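Local coordinates for avidin-related protein 4/5 (PDB 1Y55) that binds biotin with high affinity as a tetrameric, thermostable relative of avidin from chicken, at residues I20-L34 with I44-R56. The protein carries 1 engineered substitution. Residues are numbered along the deposited sequence; the frame is centred on the assembly and turned at random. Where two conformers were deposited one is given.
Sequences IRAVNSRGEFTGTYL and ITLSPLLGIQHKR. With BTN (biotin), chain C; FMT (formic acid), chain E.
Phe29 and Gly51 exchange two backbone hydrogen bonds, and Gly31 with Leu49 and Tyr33 with Ser47 do the same. Strands 28-34 and 47-53 thus pair antiparallel. Gln53 N extends the pattern by donating to Gly27 O at 2.8 Å.

The Phe29 ring lies over Gly51, whose CA forms a CH-pi contact 4.0 Å from the ring centroid. This ring position follows from a first torsion of 57°, which sets CG in the gap between N and C of the main chain and brings the ring over the neighbouring strand. Leu49 CD1 meets the ring edge, 3.7 Å from Phe29 CE1.

In the type I turn of Asn24-Gly27, Asn24 O takes two donors from opposite faces of its plane. One is Gly27 N; the other is Lys55 NZ at 3.0 Å, brought there by a chain bent at its second and third torsions. Asn24 OD1 accepts from Glu28 N, and Asn24 ND2 returns a bond of 2.9 Å to the anti lone pair of Glu28 OE1.

At the other end, one water donates to both Tyr33 O and Thr45 O. Ser47 OG donates to Thr45 O and also bonds Asn69 N. Tyr33 OH donates to biotin O3 at 2.7 Å, in the ring plane, so this end forms part of the ligand pocket.

The two are neighbouring strands in the wall of the eight-stranded avidin barrel, with strand 17-20 beside 28-34 and strand 61-67 beside 47-53. Leu50 packs against Leu50 of a second subunit.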
ATOM      1  N   ILE A  20     -13.418  18.451  10.817  1.00 11.06           N
ATOM      2  CA  ILE A  20     -14.531  17.667  10.329  1.00 11.25           C
ATOM      3  C   ILE A  20     -15.811  18.209  10.951  1.00 11.27           C
ATOM      4  O   ILE A  20     -15.870  18.477  12.163  1.00 11.47           O
ATOM      5  CB  ILE A  20     -14.312  16.188  10.655  1.00 11.74           C
ATOM      6  CG1 ILE A  20     -13.102  15.693   9.850  1.00 13.47           C
ATOM      7  CG2 ILE A  20     -15.577  15.350  10.342  1.00 11.64           C
ATOM      8  CD1 ILE A  20     -12.660  14.275  10.080  1.00 14.83           C
ATOM      9  N   ARG A  21     -16.838  18.346  10.120  1.00 11.82           N
ATOM     10  CA  ARG A  21     -18.109  18.912  10.533  1.00 13.00           C
ATOM     11  C   ARG A  21     -19.024  17.784  11.045  1.00 12.47           C
ATOM     12  O   ARG A  21     -18.550  16.699  11.380  1.00 12.93           O
ATOM     13  CB  ARG A  21     -18.718  19.698   9.362  1.00 13.97           C
ATOM     14  CG  ARG A  21     -17.830  20.837   8.839  1.00 16.31           C
ATOM     15  CD  ARG A  21     -18.519  21.728   7.815  1.00 19.74           C
ATOM     16  NE  ARG A  21     -17.649  22.774   7.263  1.00 22.52           N
ATOM     17  CZ  ARG A  21     -16.831  22.630   6.224  1.00 24.30           C
ATOM     18  NH1 ARG A  21     -16.730  21.470   5.598  1.00 24.96           N
ATOM     19  NH2 ARG A  21     -16.102  23.659   5.806  1.00 25.45           N
ATOM     20  N   ALA A  22     -20.324  18.053  11.153  1.00 12.97           N
ATOM     21  CA  ALA A  22     -21.253  17.087  11.710  1.00 13.32           C
ATOM     22  C   ALA A  22     -21.296  15.810  10.885  1.00 12.87           C
ATOM     23  O   ALA A  22     -21.262  15.850   9.661  1.00 14.88           O
ATOM     24  CB  ALA A  22     -22.637  17.692  11.785  1.00 14.25           C
ATOM     25  N   VAL A  23     -21.376  14.689  11.583  1.00 11.73           N
ATOM     26  CA  VAL A  23     -21.554  13.388  10.947  1.00 11.32           C
ATOM     27  C   VAL A  23     -23.053  13.112  10.899  1.00 11.62           C
ATOM     28  O   VAL A  23     -23.739  13.185  11.918  1.00 12.99           O
ATOM     29  CB  VAL A  23     -20.840  12.300  11.743  1.00 11.69           C
ATOM     30  CG1 VAL A  23     -21.054  10.946  11.114  1.00 11.64           C
ATOM     31  CG2 VAL A  23     -19.344  12.599  11.847  1.00 11.80           C
ATOM     32  N   ASN A  24     -23.579  12.827   9.716  1.00 10.52           N
ATOM     33  CA  ASN A  24     -25.021  12.648   9.566  1.00 10.90           C
ATOM     34  C   ASN A  24     -25.448  11.226   9.930  1.00 10.82           C
ATOM     35  O   ASN A  24     -24.630  10.428  10.371  1.00 10.96           O
ATOM     36  CB  ASN A  24     -25.494  13.128   8.192  1.00 11.42           C
ATOM     37  CG  ASN A  24     -25.153  12.183   7.059  1.00 11.62           C
ATOM     38  OD1 ASN A  24     -24.699  11.066   7.255  1.00 11.05           O
ATOM     39  ND2 ASN A  24     -25.380  12.652   5.844  1.00 13.53           N
ATOM     40  N   SER A  25     -26.738  10.898   9.862  0.50 10.30           N
ATOM     41  CA  SER A  25     -27.180   9.578  10.314  0.50  9.93           C
ATOM     42  C   SER A  25     -26.706   8.432   9.405  0.50 10.15           C
ATOM     43  O   SER A  25     -26.756   7.282   9.821  0.50 11.58           O
ATOM     44  CB  SER A  25     -28.696   9.534  10.466  0.50  9.21           C
ATOM     45  OG  SER A  25     -29.330   9.705   9.212  0.50  8.65           O
ATOM     46  N   ARG A  26     -26.254   8.731   8.178  1.00 10.20           N
ATOM     47  CA  ARG A  26     -25.593   7.727   7.339  1.00 10.18           C
ATOM     48  C   ARG A  26     -24.103   7.557   7.656  1.00  9.86           C
ATOM     49  O   ARG A  26     -23.451   6.661   7.109  1.00 11.61           O
ATOM     50  CB  ARG A  26     -25.715   8.123   5.857  1.00 10.69           C
ATOM     51  CG  ARG A  26     -27.114   8.084   5.306  1.00 10.37           C
ATOM     52  CD  ARG A  26     -27.694   6.709   5.220  1.00 10.75           C
ATOM     53  NE  ARG A  26     -28.907   6.746   4.427  1.00 10.48           N
ATOM     54  CZ  ARG A  26     -29.875   5.854   4.466  1.00 10.22           C
ATOM     55  NH1 ARG A  26     -29.799   4.796   5.252  1.00 11.96           N
ATOM     56  NH2 ARG A  26     -30.942   6.034   3.704  1.00 11.18           N
ATOM     57  N   GLY A  27     -23.542   8.434   8.485  1.00  9.25           N
ATOM     58  CA  GLY A  27     -22.117   8.443   8.738  1.00  9.16           C
ATOM     59  C   GLY A  27     -21.327   9.348   7.818  1.00  8.91           C
ATOM     60  O   GLY A  27     -20.101   9.387   7.942  1.00  9.04           O
ATOM     61  N   GLU A  28     -21.979  10.096   6.939  1.00  9.26           N
ATOM     62  CA  GLU A  28     -21.270  10.976   6.029  1.00  9.28           C
ATOM     63  C   GLU A  28     -20.820  12.253   6.727  1.00  9.42           C
ATOM     64  O   GLU A  28     -21.509  12.784   7.596  1.00 10.31           O
ATOM     65  CB  GLU A  28     -22.144  11.347   4.841  1.00 10.02           C
ATOM     66  CG  GLU A  28     -22.655  10.159   4.065  1.00 11.49           C
ATOM     67  CD  GLU A  28     -23.681  10.569   3.039  1.00 15.14           C
ATOM     68  OE1 GLU A  28     -24.553  11.412   3.371  1.00 17.95           O
ATOM     69  OE2 GLU A  28     -23.624  10.031   1.919  1.00 20.12           O
ATOM     70  N   PHE A  29     -19.665  12.759   6.314  1.00  9.51           N
ATOM     71  CA  PHE A  29     -19.120  14.002   6.846  1.00  9.96           C
ATOM     72  C   PHE A  29     -18.320  14.737   5.794  1.00  9.51           C
ATOM     73  O   PHE A  29     -17.752  14.149   4.879  1.00  9.45           O
ATOM     74  CB  PHE A  29     -18.260  13.750   8.087  1.00 10.43           C
ATOM     75  CG  PHE A  29     -17.116  12.795   7.866  1.00  9.75           C
ATOM     76  CD1 PHE A  29     -15.874  13.244   7.420  1.00  9.86           C
ATOM     77  CD2 PHE A  29     -17.269  11.445   8.120  1.00  9.93           C
ATOM     78  CE1 PHE A  29     -14.819  12.357   7.230  1.00  9.56           C
ATOM     79  CE2 PHE A  29     -16.215  10.554   7.916  1.00  9.63           C
ATOM     80  CZ  PHE A  29     -14.984  11.012   7.479  1.00  9.49           C
ATOM     81  N   THR A  30     -18.281  16.047   5.964  1.00 10.61           N
ATOM     82  CA  THR A  30     -17.407  16.902   5.201  1.00 11.06           C
ATOM     83  C   THR A  30     -16.455  17.618   6.133  1.00 10.37           C
ATOM     84  O   THR A  30     -16.584  17.550   7.348  1.00 12.01           O
ATOM     85  CB  THR A  30     -18.229  17.863   4.360  1.00 13.35           C
ATOM     86  OG1 THR A  30     -17.422  18.398   3.293  1.00 16.92           O
ATOM     87  CG2 THR A  30     -18.774  19.025   5.202  1.00 15.37           C
ATOM     88  N   GLY A  31     -15.479  18.285   5.553  1.00 10.10           N
ATOM     89  CA  GLY A  31     -14.519  19.008   6.336  1.00 10.92           C
ATOM     90  C   GLY A  31     -13.478  19.659   5.462  1.00  9.43           C
ATOM     91  O   GLY A  31     -13.610  19.761   4.245  1.00  9.46           O
ATOM     92  N   THR A  32     -12.421  20.111   6.116  1.00  9.27           N
ATOM     93  CA  THR A  32     -11.278  20.716   5.437  1.00  9.44           C
ATOM     94  C   THR A  32      -9.989  20.111   5.972  1.00  8.93           C
ATOM     95  O   THR A  32      -9.929  19.598   7.088  1.00  9.69           O
ATOM     96  CB  THR A  32     -11.240  22.232   5.607  1.00 10.59           C
ATOM     97  OG1 THR A  32     -11.075  22.531   7.000  1.00 12.57           O
ATOM     98  CG2 THR A  32     -12.526  22.903   5.134  1.00 11.92           C
ATOM     99  N   TYR A  33      -8.963  20.193   5.139  1.00  8.27           N
ATOM    100  CA  TYR A  33      -7.672  19.596   5.424  1.00  7.94           C
ATOM    101  C   TYR A  33      -6.596  20.613   5.051  1.00  7.79           C
ATOM    102  O   TYR A  33      -6.572  21.073   3.909  1.00  8.20           O
ATOM    103  CB  TYR A  33      -7.494  18.304   4.615  1.00  7.98           C
ATOM    104  CG  TYR A  33      -6.470  17.349   5.174  1.00  7.62           C
ATOM    105  CD1 TYR A  33      -5.105  17.572   5.015  1.00  7.82           C
ATOM    106  CD2 TYR A  33      -6.859  16.210   5.861  1.00  7.49           C
ATOM    107  CE1 TYR A  33      -4.160  16.684   5.529  1.00  7.29           C
ATOM    108  CE2 TYR A  33      -5.926  15.327   6.371  1.00  7.53           C
ATOM    109  CZ  TYR A  33      -4.581  15.567   6.212  1.00  7.06           C
ATOM    110  OH  TYR A  33      -3.699  14.663   6.751  1.00  7.45           O
ATOM    111  N   LEU A  34      -5.729  20.946   6.007  1.00  7.52           N
ATOM    112  CA  LEU A  34      -4.583  21.824   5.776  1.00  7.91           C
ATOM    113  C   LEU A  34      -3.330  20.962   5.949  1.00  7.12           C
ATOM    114  O   LEU A  34      -2.926  20.641   7.066  1.00  7.39           O
ATOM    115  CB  LEU A  34      -4.582  23.013   6.738  1.00  8.35           C
ATOM    116  CG  LEU A  34      -3.509  24.051   6.452  1.00  8.98           C
ATOM    117  CD1 LEU A  34      -3.664  24.668   5.074  1.00 10.66           C
ATOM    118  CD2 LEU A  34      -3.530  25.131   7.516  1.00 10.36           C
ATOM    119  N   ILE A  44       0.420  25.267  -1.125  1.00 10.09           N
ATOM    120  CA  ILE A  44      -0.621  24.661  -0.291  1.00  9.34           C
ATOM    121  C   ILE A  44      -1.738  25.648   0.020  1.00  9.47           C
ATOM    122  O   ILE A  44      -1.486  26.793   0.421  1.00 10.29           O
ATOM    123  CB  ILE A  44      -0.034  24.137   1.024  1.00  8.90           C
ATOM    124  CG1 ILE A  44       0.855  22.916   0.769  1.00  8.70           C
ATOM    125  CG2 ILE A  44      -1.149  23.774   2.012  1.00  9.22           C
ATOM    126  CD1 ILE A  44       1.761  22.586   1.909  1.00  8.67           C
ATOM    127  N   THR A  45      -2.967  25.184  -0.170  1.00  9.59           N
ATOM    128  CA  THR A  45      -4.167  25.878   0.275  1.00 10.17           C
ATOM    129  C   THR A  45      -5.091  24.887   0.964  1.00  9.28           C
ATOM    130  O   THR A  45      -5.028  23.671   0.722  1.00  9.70           O
ATOM    131  CB  THR A  45      -4.923  26.540  -0.882  1.00 10.67           C
ATOM    132  OG1 THR A  45      -5.319  25.524  -1.824  1.00 11.50           O
ATOM    133  CG2 THR A  45      -4.041  27.562  -1.597  1.00 11.92           C
ATOM    134  N   LEU A  46      -5.953  25.406   1.825  1.00  9.91           N
ATOM    135  CA  LEU A  46      -6.972  24.619   2.495  1.00  9.77           C
ATOM    136  C   LEU A  46      -7.790  23.856   1.467  1.00  9.62           C
ATOM    137  O   LEU A  46      -8.207  24.435   0.459  1.00 10.92           O
ATOM    138  CB  LEU A  46      -7.876  25.547   3.299  1.00 10.38           C
ATOM    139  CG  LEU A  46      -8.833  24.858   4.282  1.00 10.68           C
ATOM    140  CD1 LEU A  46      -8.052  24.159   5.401  1.00 11.02           C
ATOM    141  CD2 LEU A  46      -9.815  25.860   4.847  1.00 12.06           C
ATOM    142  N   SER A  47      -8.042  22.576   1.718  1.00  8.73           N
ATOM    143  CA  SER A  47      -8.682  21.708   0.735  1.00  8.63           C
ATOM    144  C   SER A  47      -9.840  20.944   1.362  1.00  8.69           C
ATOM    145  O   SER A  47      -9.804  20.576   2.534  1.00  9.42           O
ATOM    146  CB  SER A  47      -7.653  20.748   0.164  1.00  9.12           C
ATOM    147  OG  SER A  47      -6.664  21.458  -0.576  1.00  9.50           O
ATOM    148  N   PRO A  48     -10.882  20.688   0.582  1.00  8.73           N
ATOM    149  CA  PRO A  48     -12.061  19.982   1.103  1.00  8.85           C
ATOM    150  C   PRO A  48     -11.879  18.477   1.185  1.00  8.35           C
ATOM    151  O   PRO A  48     -11.160  17.876   0.388  1.00  8.68           O
ATOM    152  CB  PRO A  48     -13.140  20.343   0.086  1.00  9.83           C
ATOM    153  CG  PRO A  48     -12.386  20.455  -1.194  1.00 10.28           C
ATOM    154  CD  PRO A  48     -11.083  21.107  -0.819  1.00  9.39           C
ATOM    155  N   LEU A  49     -12.596  17.892   2.141  1.00  8.69           N
ATOM    156  CA  LEU A  49     -12.675  16.443   2.285  1.00  8.59           C
ATOM    157  C   LEU A  49     -14.129  16.006   2.428  1.00  8.31           C
ATOM    158  O   LEU A  49     -14.998  16.771   2.859  1.00  8.78           O
ATOM    159  CB  LEU A  49     -11.826  15.930   3.462  1.00  9.18           C
ATOM    160  CG  LEU A  49     -12.297  16.279   4.877  1.00  9.44           C
ATOM    161  CD1 LEU A  49     -13.283  15.251   5.437  1.00 10.05           C
ATOM    162  CD2 LEU A  49     -11.123  16.423   5.824  1.00 10.35           C
ATOM    163  N   LEU A  50     -14.382  14.759   2.044  1.00  8.33           N
ATOM    164  CA  LEU A  50     -15.704  14.146   2.108  1.00  8.09           C
ATOM    165  C   LEU A  50     -15.505  12.683   2.432  1.00  7.41           C
ATOM    166  O   LEU A  50     -14.700  12.030   1.781  1.00  7.60           O
ATOM    167  CB  LEU A  50     -16.375  14.277   0.760  1.00  9.53           C
ATOM    168  CG  LEU A  50     -17.844  14.002   0.620  1.00 11.30           C
ATOM    169  CD1 LEU A  50     -18.663  14.857   1.572  1.00 12.36           C
ATOM    170  CD2 LEU A  50     -18.243  14.303  -0.828  1.00 12.78           C
ATOM    171  N   GLY A  51     -16.235  12.153   3.405  1.00  7.65           N
ATOM    172  CA  GLY A  51     -16.074  10.769   3.799  1.00  8.50           C
ATOM    173  C   GLY A  51     -17.278  10.167   4.483  1.00  7.59           C
ATOM    174  O   GLY A  51     -18.336  10.781   4.589  1.00  7.89           O
ATOM    175  N   ILE A  52     -17.089   8.923   4.904  1.00  7.71           N
ATOM    176  CA  ILE A  52     -18.107   8.160   5.613  1.00  7.83           C
ATOM    177  C   ILE A  52     -17.464   7.388   6.744  1.00  7.48           C
ATOM    178  O   ILE A  52     -16.448   6.713   6.543  1.00  7.50           O
ATOM    179  CB  ILE A  52     -18.876   7.168   4.708  1.00  7.86           C
ATOM    180  CG1 ILE A  52     -19.145   7.706   3.296  1.00  8.53           C
ATOM    181  CG2 ILE A  52     -20.193   6.804   5.376  1.00  8.47           C
ATOM    182  CD1 ILE A  52     -19.775   6.671   2.373  1.00  9.15           C
ATOM    183  N   GLN A  53     -18.076   7.447   7.922  1.00  8.33           N
ATOM    184  CA  GLN A  53     -17.728   6.580   9.043  1.00  8.48           C
ATOM    185  C   GLN A  53     -18.893   5.660   9.347  1.00  8.60           C
ATOM    186  O   GLN A  53     -20.033   5.936   8.983  1.00 10.09           O
ATOM    187  CB  GLN A  53     -17.381   7.393  10.308  1.00  9.22           C
ATOM    188  CG  GLN A  53     -18.532   8.176  10.944  1.00 10.60           C
ATOM    189  CD  GLN A  53     -18.203   8.606  12.371  1.00 11.27           C
ATOM    190  OE1 GLN A  53     -18.573   7.900  13.327  1.00 14.05           O
ATOM    191  NE2 GLN A  53     -17.485   9.698  12.516  1.00 12.59           N
ATOM    192  N   HIS A  54     -18.600   4.569  10.037  1.00  8.54           N
ATOM    193  CA  HIS A  54     -19.647   3.748  10.613  1.00  9.10           C
ATOM    194  C   HIS A  54     -20.262   4.474  11.816  1.00  9.68           C
ATOM    195  O   HIS A  54     -19.611   5.266  12.495  1.00 11.43           O
ATOM    196  CB  HIS A  54     -19.096   2.389  10.976  1.00  9.04           C
ATOM    197  CG  HIS A  54     -18.871   1.513   9.783  1.00  8.93           C
ATOM    198  ND1 HIS A  54     -17.843   1.637   8.868  1.00 10.44           N
ATOM    199  CD2 HIS A  54     -19.601   0.452   9.389  1.00  9.22           C
ATOM    200  CE1 HIS A  54     -18.002   0.699   7.940  1.00  7.83           C
ATOM    201  NE2 HIS A  54     -19.049  -0.037   8.242  1.00 11.79           N
ATOM    202  N   LYS A  55     -21.529   4.185  12.055  1.00 11.51           N
ATOM    203  CA  LYS A  55     -22.362   4.898  13.005  1.00 12.26           C
ATOM    204  C   LYS A  55     -22.607   4.174  14.315  1.00 12.34           C
ATOM    205  O   LYS A  55     -22.603   4.804  15.387  1.00 14.49           O
ATOM    206  CB  LYS A  55     -23.708   5.173  12.356  1.00 13.30           C
ATOM    207  CG  LYS A  55     -23.737   6.463  11.636  1.00 16.85           C
ATOM    208  CD  LYS A  55     -24.455   7.525  12.496  1.00 21.01           C
ATOM    209  CE  LYS A  55     -23.526   8.594  12.981  1.00 23.59           C
ATOM    210  NZ  LYS A  55     -24.267   9.829  13.327  1.00 23.93           N
ATOM    211  N   ARG A  56     -22.844   2.873  14.269  0.50 10.33           N
ATOM    212  CA  ARG A  56     -23.246   2.138  15.470  0.50 10.53           C
ATOM    213  C   ARG A  56     -22.034   1.863  16.349  0.50 10.50           C
ATOM    214  O   ARG A  56     -22.125   1.913  17.570  0.50 10.70           O
ATOM    215  CB  ARG A  56     -23.954   0.834  15.092  0.50 10.73           C
ATOM    216  CG  ARG A  56     -25.312   1.053  14.427  0.50 12.93           C
ATOM    217  CD  ARG A  56     -25.908  -0.195  13.779  0.50 14.71           C
ATOM    218  NE  ARG A  56     -25.103  -0.653  12.645  0.50 15.73           N
ATOM    219  CZ  ARG A  56     -25.317  -1.770  11.967  0.50 17.07           C
ATOM    220  NH1 ARG A  56     -26.311  -2.592  12.293  0.50 17.82           N
ATOM    221  NH2 ARG A  56     -24.514  -2.081  10.958  0.50 18.04           N
TER
HETATM  222  C11 BTN C 801       0.035  17.444  -3.123  1.00 11.83           C
HETATM  223  O11 BTN C 801       1.315  17.260  -2.682  1.00 11.81           O
HETATM  224  O12 BTN C 801      -0.217  17.759  -4.353  1.00 15.93           O
HETATM  225  C10 BTN C 801      -1.113  17.299  -2.224  1.00  9.87           C
HETATM  226  C9  BTN C 801      -0.776  17.232  -0.754  1.00  8.45           C
HETATM  227  C8  BTN C 801      -0.487  15.808  -0.290  1.00  7.82           C
HETATM  228  C7  BTN C 801      -0.168  15.765   1.208  1.00  7.17           C
HETATM  229  C2  BTN C 801      -0.050  14.321   1.771  1.00  7.07           C
HETATM  230  S1  BTN C 801      -1.571  13.423   1.870  1.00  6.92           S
HETATM  231  C6  BTN C 801      -0.700  12.135   2.782  1.00  7.08           C
HETATM  232  C5  BTN C 801       0.212  12.876   3.756  1.00  6.73           C
HETATM  233  N1  BTN C 801      -0.442  13.221   5.004  1.00  7.09           N
HETATM  234  C3  BTN C 801      -0.531  14.533   5.142  1.00  6.56           C
HETATM  235  O3  BTN C 801      -1.092  15.114   6.189  1.00  6.97           O
HETATM  236  N2  BTN C 801       0.003  15.177   4.123  1.00  6.60           N
HETATM  237  C4  BTN C 801       0.582  14.247   3.166  1.00  6.73           C
HETATM  238  C   FMT E 903     -23.259   1.567  10.560  1.00 13.41           C
HETATM  239  O1  FMT E 903     -23.430   1.424  11.772  1.00 14.50           O
HETATM  240  O2  FMT E 903     -22.376   2.288  10.104  1.00 13.48           O
HETATM  241  O   HOH W   1      -4.230  21.520   2.412  1.00  8.36           O